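Local coordinates for photoreceptor-histidine kinase BphP (Stigmatella aurantiaca DW4/3-1, PDB 6BAF), which probably senses red and far-red light through a bound biliverdin-type bilin chromophore and relays the signal as a histidine kinase, at residues 69-80 / 95-106. Numbering follows the deposited sequence.
Sequences LRSARLKQLNPL and GIAHRHQGRLIL
The guanidinium of Arg99 has Leu74 CD2 over one face, offset toward the rim, with Ser71 N at its edge; the amide of Asn78 lies against the backbone of Ala97, whose carbonyl oxygen is nearly in the amide plane. Both groups join the loop between helix 59-69 and strand 80-85 to the β-hairpin of the PAS domain, whose type I' turn runs from His100 to Arg103. Asn78 grips Ala97 twice: ND2 donates to Ala97 O at 2.9 Å, while Ala97 N reaches Asn78 OD1 at 3.0 Å from above the carbonyl plane. Chi1 of -68° sets CG beside the backbone N and turns the amide toward Ala97, continuing the pairing beyond Leu80 and Gly95, an antiparallel hydrogen-bonded pair. A leucine in place of Asn78 would probably leave Ala97 N and O without these mates. Arg99, extended from CG to NE, packs NH1 against Ala72 CA just past the helix end, a contact and not a hydrogen bond; its NE is salt-bridged to Glu25. Ala97 CB meets the CD1 methyls of Leu69, Leu74 and Leu80. Leu74 CD2 touches Leu104 CD2 at 3.6 Å.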
ATOM      1  N   LEU A  69      -0.380 -11.650 -19.356  1.00 47.10           N
ATOM      2  CA  LEU A  69      -1.534 -12.551 -19.461  1.00 46.37           C
ATOM      3  C   LEU A  69      -1.122 -14.011 -19.500  1.00 46.33           C
ATOM      4  O   LEU A  69      -1.867 -14.880 -19.015  1.00 48.37           O
ATOM      5  CB  LEU A  69      -2.322 -12.243 -20.719  1.00 44.48           C
ATOM      6  CG  LEU A  69      -3.498 -11.286 -20.781  1.00 46.00           C
ATOM      7  CD1 LEU A  69      -4.144 -10.943 -19.442  1.00 42.07           C
ATOM      8  CD2 LEU A  69      -3.257 -10.113 -21.681  1.00 45.78           C
ATOM      9  N   ARG A  70       0.050 -14.314 -20.068  1.00 46.27           N
ATOM     10  CA  ARG A  70       0.567 -15.686 -20.073  1.00 49.87           C
ATOM     11  C   ARG A  70       1.322 -16.041 -18.805  1.00 51.42           C
ATOM     12  O   ARG A  70       1.762 -17.184 -18.652  1.00 53.48           O
ATOM     13  CB  ARG A  70       1.494 -15.894 -21.276  1.00 51.03           C
ATOM     14  CG  ARG A  70       0.751 -15.926 -22.580  1.00 51.28           C
ATOM     15  CD  ARG A  70       1.663 -15.654 -23.772  1.00 56.11           C
ATOM     16  NE  ARG A  70       0.898 -15.810 -25.002  1.00 50.97           N
ATOM     17  CZ  ARG A  70       1.108 -15.100 -26.097  1.00 53.96           C
ATOM     18  NH1 ARG A  70       2.070 -14.190 -26.108  1.00 59.23           N
ATOM     19  NH2 ARG A  70       0.354 -15.288 -27.181  1.00 57.26           N
ATOM     20  N   SER A  71       1.480 -15.091 -17.891  1.00 51.35           N
ATOM     21  CA  SER A  71       2.488 -15.251 -16.855  1.00 53.83           C
ATOM     22  C   SER A  71       2.097 -16.316 -15.857  1.00 55.07           C
ATOM     23  O   SER A  71       2.933 -17.139 -15.472  1.00 64.73           O
ATOM     24  CB  SER A  71       2.738 -13.941 -16.117  1.00 52.32           C
ATOM     25  OG  SER A  71       3.315 -14.260 -14.867  1.00 55.57           O
ATOM     26  N   ALA A  72       0.856 -16.298 -15.383  1.00 48.32           N
ATOM     27  CA  ALA A  72       0.564 -17.220 -14.287  1.00 64.73           C
ATOM     28  C   ALA A  72       1.525 -16.971 -13.131  1.00 60.73           C
ATOM     29  O   ALA A  72       2.574 -17.606 -13.065  1.00 69.98           O
ATOM     30  CB  ALA A  72       0.635 -18.688 -14.739  1.00 67.41           C
ATOM     31  N   ARG A  73       1.050 -16.201 -12.155  1.00 59.27           N
ATOM     32  CA  ARG A  73       1.686 -15.049 -11.503  1.00 63.26           C
ATOM     33  C   ARG A  73       0.884 -13.779 -11.868  1.00 57.82           C
ATOM     34  O   ARG A  73       1.094 -12.696 -11.302  1.00 53.34           O
ATOM     35  CB  ARG A  73       3.159 -14.877 -11.872  1.00 66.74           C
ATOM     36  CG  ARG A  73       3.895 -14.205 -10.722  1.00 65.50           C
ATOM     37  CD  ARG A  73       5.265 -13.527 -10.992  1.00 75.17           C
ATOM     38  NE  ARG A  73       5.316 -12.401 -10.049  1.00 77.60           N
ATOM     39  CZ  ARG A  73       5.627 -11.136 -10.338  1.00 74.34           C
ATOM     40  NH1 ARG A  73       6.046 -10.785 -11.561  1.00 72.85           N
ATOM     41  NH2 ARG A  73       5.545 -10.223  -9.367  1.00 66.85           N
ATOM     42  N   LEU A  74      -0.032 -13.921 -12.834  1.00 54.00           N
ATOM     43  CA  LEU A  74      -1.116 -12.965 -13.100  1.00 57.89           C
ATOM     44  C   LEU A  74      -1.776 -12.514 -11.797  1.00 50.38           C
ATOM     45  O   LEU A  74      -2.040 -13.352 -10.939  1.00 53.76           O
ATOM     46  CB  LEU A  74      -2.136 -13.679 -13.993  1.00 51.38           C
ATOM     47  CG  LEU A  74      -3.290 -12.898 -14.566  1.00 51.22           C
ATOM     48  CD1 LEU A  74      -2.761 -11.714 -15.379  1.00 45.07           C
ATOM     49  CD2 LEU A  74      -4.129 -13.874 -15.420  1.00 46.89           C
ATOM     50  N   LYS A  75      -2.089 -11.216 -11.658  1.00 45.82           N
ATOM     51  CA  LYS A  75      -2.049 -10.604 -10.230  1.00 61.53           C
ATOM     52  C   LYS A  75      -1.790 -11.610  -9.239  1.00 56.29           C
ATOM     53  O   LYS A  75      -2.707 -12.455  -8.927  1.00 62.58           O
ATOM     54  CB  LYS A  75      -3.242  -9.865  -9.635  1.00 61.10           C
ATOM     55  CG  LYS A  75      -2.867  -9.243  -8.218  1.00 60.41           C
ATOM     56  CD  LYS A  75      -2.026  -7.798  -8.143  1.00 41.79           C
ATOM     57  CE  LYS A  75      -1.335  -7.674  -6.701  1.00 60.24           C
ATOM     58  NZ  LYS A  75      -0.043  -6.875  -6.393  1.00 43.91           N
ATOM     59  N   GLN A  76      -0.562 -11.580  -8.747  1.00 53.04           N
ATOM     60  CA  GLN A  76       0.369 -10.443  -8.603  1.00 51.62           C
ATOM     61  C   GLN A  76       0.654  -9.347  -9.653  1.00 50.14           C
ATOM     62  O   GLN A  76       1.169  -8.315  -9.271  1.00 50.59           O
ATOM     63  CB  GLN A  76       1.719 -11.074  -8.216  1.00 53.29           C
ATOM     64  CG  GLN A  76       1.662 -12.004  -6.934  1.00 57.53           C
ATOM     65  CD  GLN A  76       0.865 -13.341  -7.098  1.00 63.05           C
ATOM     66  OE1 GLN A  76       0.891 -13.976  -8.157  1.00 65.49           O
ATOM     67  NE2 GLN A  76       0.154 -13.752  -6.040  1.00 66.71           N
ATOM     68  N   LEU A  77       0.320  -9.505 -10.941  1.00 46.29           N
ATOM     69  CA  LEU A  77       0.535  -8.423 -11.895  1.00 43.41           C
ATOM     70  C   LEU A  77      -0.642  -7.469 -12.073  1.00 44.94           C
ATOM     71  O   LEU A  77      -0.446  -6.396 -12.667  1.00 46.30           O
ATOM     72  CB  LEU A  77       0.914  -8.992 -13.272  1.00 45.69           C
ATOM     73  CG  LEU A  77       2.004 -10.076 -13.165  1.00 52.68           C
ATOM     74  CD1 LEU A  77       2.139 -10.873 -14.455  1.00 52.01           C
ATOM     75  CD2 LEU A  77       3.350  -9.464 -12.780  1.00 53.09           C
ATOM     76  N   ASN A  78      -1.862  -7.812 -11.643  1.00 43.49           N
ATOM     77  CA  ASN A  78      -2.946  -6.826 -11.810  1.00 41.49           C
ATOM     78  C   ASN A  78      -2.608  -5.547 -11.020  1.00 46.76           C
ATOM     79  O   ASN A  78      -1.974  -5.621  -9.976  1.00 43.12           O
ATOM     80  CB  ASN A  78      -4.309  -7.383 -11.367  1.00 42.56           C
ATOM     81  CG  ASN A  78      -4.812  -8.509 -12.289  1.00 44.90           C
ATOM     82  OD1 ASN A  78      -4.711  -8.400 -13.506  1.00 42.13           O
ATOM     83  ND2 ASN A  78      -5.312  -9.582 -11.714  1.00 39.22           N
ATOM     84  N   PRO A  79      -3.023  -4.376 -11.520  1.00 44.54           N
ATOM     85  CA  PRO A  79      -3.788  -4.185 -12.765  1.00 41.35           C
ATOM     86  C   PRO A  79      -2.875  -4.168 -13.997  1.00 47.90           C
ATOM     87  O   PRO A  79      -1.712  -3.783 -13.923  1.00 44.10           O
ATOM     88  CB  PRO A  79      -4.463  -2.831 -12.558  1.00 41.59           C
ATOM     89  CG  PRO A  79      -3.376  -2.027 -11.686  1.00 40.71           C
ATOM     90  CD  PRO A  79      -2.799  -3.118 -10.771  1.00 43.61           C
ATOM     91  N   LEU A  80      -3.392  -4.625 -15.130  0.92 45.35           N
ATOM     92  CA  LEU A  80      -2.629  -4.591 -16.362  0.98 45.43           C
ATOM     93  C   LEU A  80      -2.931  -3.283 -17.059  0.95 43.34           C
ATOM     94  O   LEU A  80      -4.065  -2.822 -17.054  0.92 46.53           O
ATOM     95  CB  LEU A  80      -3.002  -5.774 -17.259  1.00 45.27           C
ATOM     96  CG  LEU A  80      -3.002  -7.107 -16.515  1.00 49.56           C
ATOM     97  CD1 LEU A  80      -3.571  -8.207 -17.425  1.00 46.66           C
ATOM     98  CD2 LEU A  80      -1.595  -7.463 -15.999  1.00 48.46           C
ATOM     99  N   GLY A  95      -6.840  -3.405 -16.822  1.00 45.88           N
ATOM    100  CA  GLY A  95      -7.220  -4.784 -16.984  1.00 39.85           C
ATOM    101  C   GLY A  95      -7.049  -5.484 -15.653  1.00 44.78           C
ATOM    102  O   GLY A  95      -6.026  -5.337 -14.977  1.00 43.44           O
ATOM    103  N   ILE A  96      -8.071  -6.221 -15.272  1.00 40.98           N
ATOM    104  CA  ILE A  96      -7.991  -7.160 -14.182  1.00 42.23           C
ATOM    105  C   ILE A  96      -8.229  -8.536 -14.792  1.00 43.29           C
ATOM    106  O   ILE A  96      -9.330  -8.815 -15.292  1.00 41.76           O
ATOM    107  CB  ILE A  96      -9.020  -6.830 -13.103  1.00 43.47           C
ATOM    108  CG1 ILE A  96      -8.829  -5.376 -12.667  1.00 48.64           C
ATOM    109  CG2 ILE A  96      -8.914  -7.809 -11.977  1.00 40.53           C
ATOM    110  CD1 ILE A  96     -10.091  -4.778 -12.118  1.00 53.44           C
ATOM    111  N   ALA A  97      -7.209  -9.388 -14.773  1.00 40.26           N
ATOM    112  CA  ALA A  97      -7.289 -10.689 -15.409  1.00 42.01           C
ATOM    113  C   ALA A  97      -7.156 -11.778 -14.358  1.00 42.76           C
ATOM    114  O   ALA A  97      -6.421 -11.619 -13.381  1.00 42.28           O
ATOM    115  CB  ALA A  97      -6.208 -10.830 -16.492  1.00 39.74           C
ATOM    116  N   HIS A  98      -7.891 -12.872 -14.537  1.00 36.26           N
ATOM    117  CA  HIS A  98      -7.788 -14.009 -13.636  1.00 39.10           C
ATOM    118  C   HIS A  98      -8.079 -15.288 -14.422  1.00 39.43           C
ATOM    119  O   HIS A  98      -8.651 -15.251 -15.511  1.00 36.99           O
ATOM    120  CB  HIS A  98      -8.734 -13.884 -12.414  1.00 33.42           C
ATOM    121  CG  HIS A  98     -10.184 -14.105 -12.727  1.00 37.36           C
ATOM    122  ND1 HIS A  98     -10.980 -13.129 -13.296  1.00 35.68           N
ATOM    123  CD2 HIS A  98     -10.987 -15.185 -12.538  1.00 38.28           C
ATOM    124  CE1 HIS A  98     -12.204 -13.605 -13.464  1.00 37.76           C
ATOM    125  NE2 HIS A  98     -12.235 -14.852 -13.021  1.00 37.72           N
ATOM    126  N   ARG A  99      -7.645 -16.417 -13.859  1.00 36.74           N
ATOM    127  CA  ARG A  99      -7.942 -17.747 -14.345  1.00 41.49           C
ATOM    128  C   ARG A  99      -8.911 -18.408 -13.386  1.00 43.67           C
ATOM    129  O   ARG A  99      -8.699 -18.378 -12.172  1.00 42.24           O
ATOM    130  CB  ARG A  99      -6.671 -18.578 -14.460  1.00 41.17           C
ATOM    131  CG  ARG A  99      -5.674 -17.971 -15.441  1.00 43.23           C
ATOM    132  CD  ARG A  99      -4.497 -18.921 -15.662  1.00 43.46           C
ATOM    133  NE  ARG A  99      -3.599 -18.379 -16.667  1.00 43.50           N
ATOM    134  CZ  ARG A  99      -2.555 -17.613 -16.381  1.00 50.22           C
ATOM    135  NH1 ARG A  99      -2.285 -17.315 -15.115  1.00 51.33           N
ATOM    136  NH2 ARG A  99      -1.804 -17.129 -17.344  1.00 45.78           N
ATOM    137  N   HIS A 100      -9.964 -19.018 -13.926  1.00 40.39           N
ATOM    138  CA  HIS A 100     -10.884 -19.771 -13.092  1.00 43.17           C
ATOM    139  C   HIS A 100     -11.604 -20.786 -13.964  1.00 44.18           C
ATOM    140  O   HIS A 100     -12.043 -20.458 -15.080  1.00 44.93           O
ATOM    141  CB  HIS A 100     -11.886 -18.842 -12.401  1.00 40.73           C
ATOM    142  CG  HIS A 100     -12.867 -19.555 -11.516  1.00 44.01           C
ATOM    143  ND1 HIS A 100     -12.477 -20.348 -10.455  1.00 47.19           N
ATOM    144  CD2 HIS A 100     -14.224 -19.567 -11.513  1.00 43.92           C
ATOM    145  CE1 HIS A 100     -13.547 -20.823  -9.839  1.00 46.02           C
ATOM    146  NE2 HIS A 100     -14.620 -20.369 -10.464  1.00 49.53           N
ATOM    147  N   GLN A 101     -11.731 -22.006 -13.448  1.00 45.34           N
ATOM    148  CA  GLN A 101     -12.393 -23.114 -14.158  1.00 46.05           C
ATOM    149  C   GLN A 101     -11.852 -23.268 -15.577  1.00 46.46           C
ATOM    150  O   GLN A 101     -12.603 -23.466 -16.528  1.00 45.62           O
ATOM    151  CB  GLN A 101     -13.908 -22.929 -14.190  1.00 47.91           C
ATOM    152  CG  GLN A 101     -14.562 -22.860 -12.806  1.00 50.62           C
ATOM    153  CD  GLN A 101     -14.594 -24.204 -12.111  1.00 58.34           C
ATOM    154  OE1 GLN A 101     -14.358 -25.231 -12.733  1.00 61.76           O
ATOM    155  NE2 GLN A 101     -14.897 -24.205 -10.816  1.00 62.93           N
ATOM    156  N   GLY A 102     -10.542 -23.139 -15.737  1.00 43.78           N
ATOM    157  CA  GLY A 102      -9.990 -23.355 -17.052  1.00 44.21           C
ATOM    158  C   GLY A 102     -10.094 -22.194 -18.021  1.00 47.75           C
ATOM    159  O   GLY A 102      -9.608 -22.322 -19.152  1.00 48.57           O
ATOM    160  N   ARG A 103     -10.640 -21.040 -17.626  1.00 42.48           N
ATOM    161  CA  ARG A 103     -10.721 -19.931 -18.558  0.50 41.01           C
ATOM    162  C   ARG A 103      -9.908 -18.746 -18.047  1.00 41.66           C
ATOM    163  O   ARG A 103      -9.705 -18.555 -16.840  1.00 40.49           O
ATOM    164  CB  ARG A 103     -12.190 -19.533 -18.843  0.50 41.25           C
ATOM    165  CG  ARG A 103     -13.098 -20.737 -19.291  0.50 43.28           C
ATOM    166  CD  ARG A 103     -13.532 -20.844 -20.804  0.50 43.35           C
ATOM    167  NE  ARG A 103     -12.595 -20.322 -21.814  0.50 47.10           N
ATOM    168  CZ  ARG A 103     -12.686 -20.494 -23.151  0.50 43.58           C
ATOM    169  NH1 ARG A 103     -13.686 -21.233 -23.720  0.50 38.35           N
ATOM    170  NH2 ARG A 103     -11.748 -19.925 -23.919  0.50 29.18           N
ATOM    171  N   LEU A 104      -9.405 -17.967 -18.997  1.00 37.89           N
ATOM    172  CA  LEU A 104      -8.646 -16.748 -18.724  1.00 41.08           C
ATOM    173  C   LEU A 104      -9.569 -15.575 -19.033  1.00 40.11           C
ATOM    174  O   LEU A 104      -9.919 -15.334 -20.196  1.00 38.72           O
ATOM    175  CB  LEU A 104      -7.381 -16.686 -19.580  1.00 37.50           C
ATOM    176  CG  LEU A 104      -6.161 -15.817 -19.277  1.00 45.24           C
ATOM    177  CD1 LEU A 104      -5.449 -15.345 -20.529  1.00 37.20           C
ATOM    178  CD2 LEU A 104      -6.293 -14.725 -18.204  1.00 37.55           C
ATOM    179  N   ILE A 105      -9.974 -14.854 -17.999  1.00 36.25           N
ATOM    180  CA  ILE A 105     -10.955 -13.786 -18.116  1.00 36.06           C
ATOM    181  C   ILE A 105     -10.235 -12.464 -17.916  1.00 42.92           C
ATOM    182  O   ILE A 105      -9.504 -12.294 -16.929  1.00 38.61           O
ATOM    183  CB  ILE A 105     -12.083 -13.956 -17.088  1.00 36.00           C
ATOM    184  CG1 ILE A 105     -12.840 -15.254 -17.367  1.00 39.77           C
ATOM    185  CG2 ILE A 105     -12.965 -12.697 -17.086  1.00 37.89           C
ATOM    186  CD1 ILE A 105     -13.856 -15.656 -16.314  1.00 38.64           C
ATOM    187  N   LEU A 106     -10.441 -11.532 -18.839  1.00 35.53           N
ATOM    188  CA  LEU A 106      -9.838 -10.207 -18.766  1.00 36.48           C
ATOM    189  C   LEU A 106     -10.972  -9.195 -18.684  1.00 42.91           C
ATOM    190  O   LEU A 106     -11.832  -9.137 -19.579  1.00 38.97           O
ATOM    191  CB  LEU A 106      -8.932  -9.955 -19.975  1.00 36.89           C
ATOM    192  CG  LEU A 106      -8.437  -8.528 -20.198  1.00 41.66           C
ATOM    193  CD1 LEU A 106      -7.528  -8.081 -19.031  1.00 40.88           C
ATOM    194  CD2 LEU A 106      -7.704  -8.431 -21.552  1.00 40.61           C
TER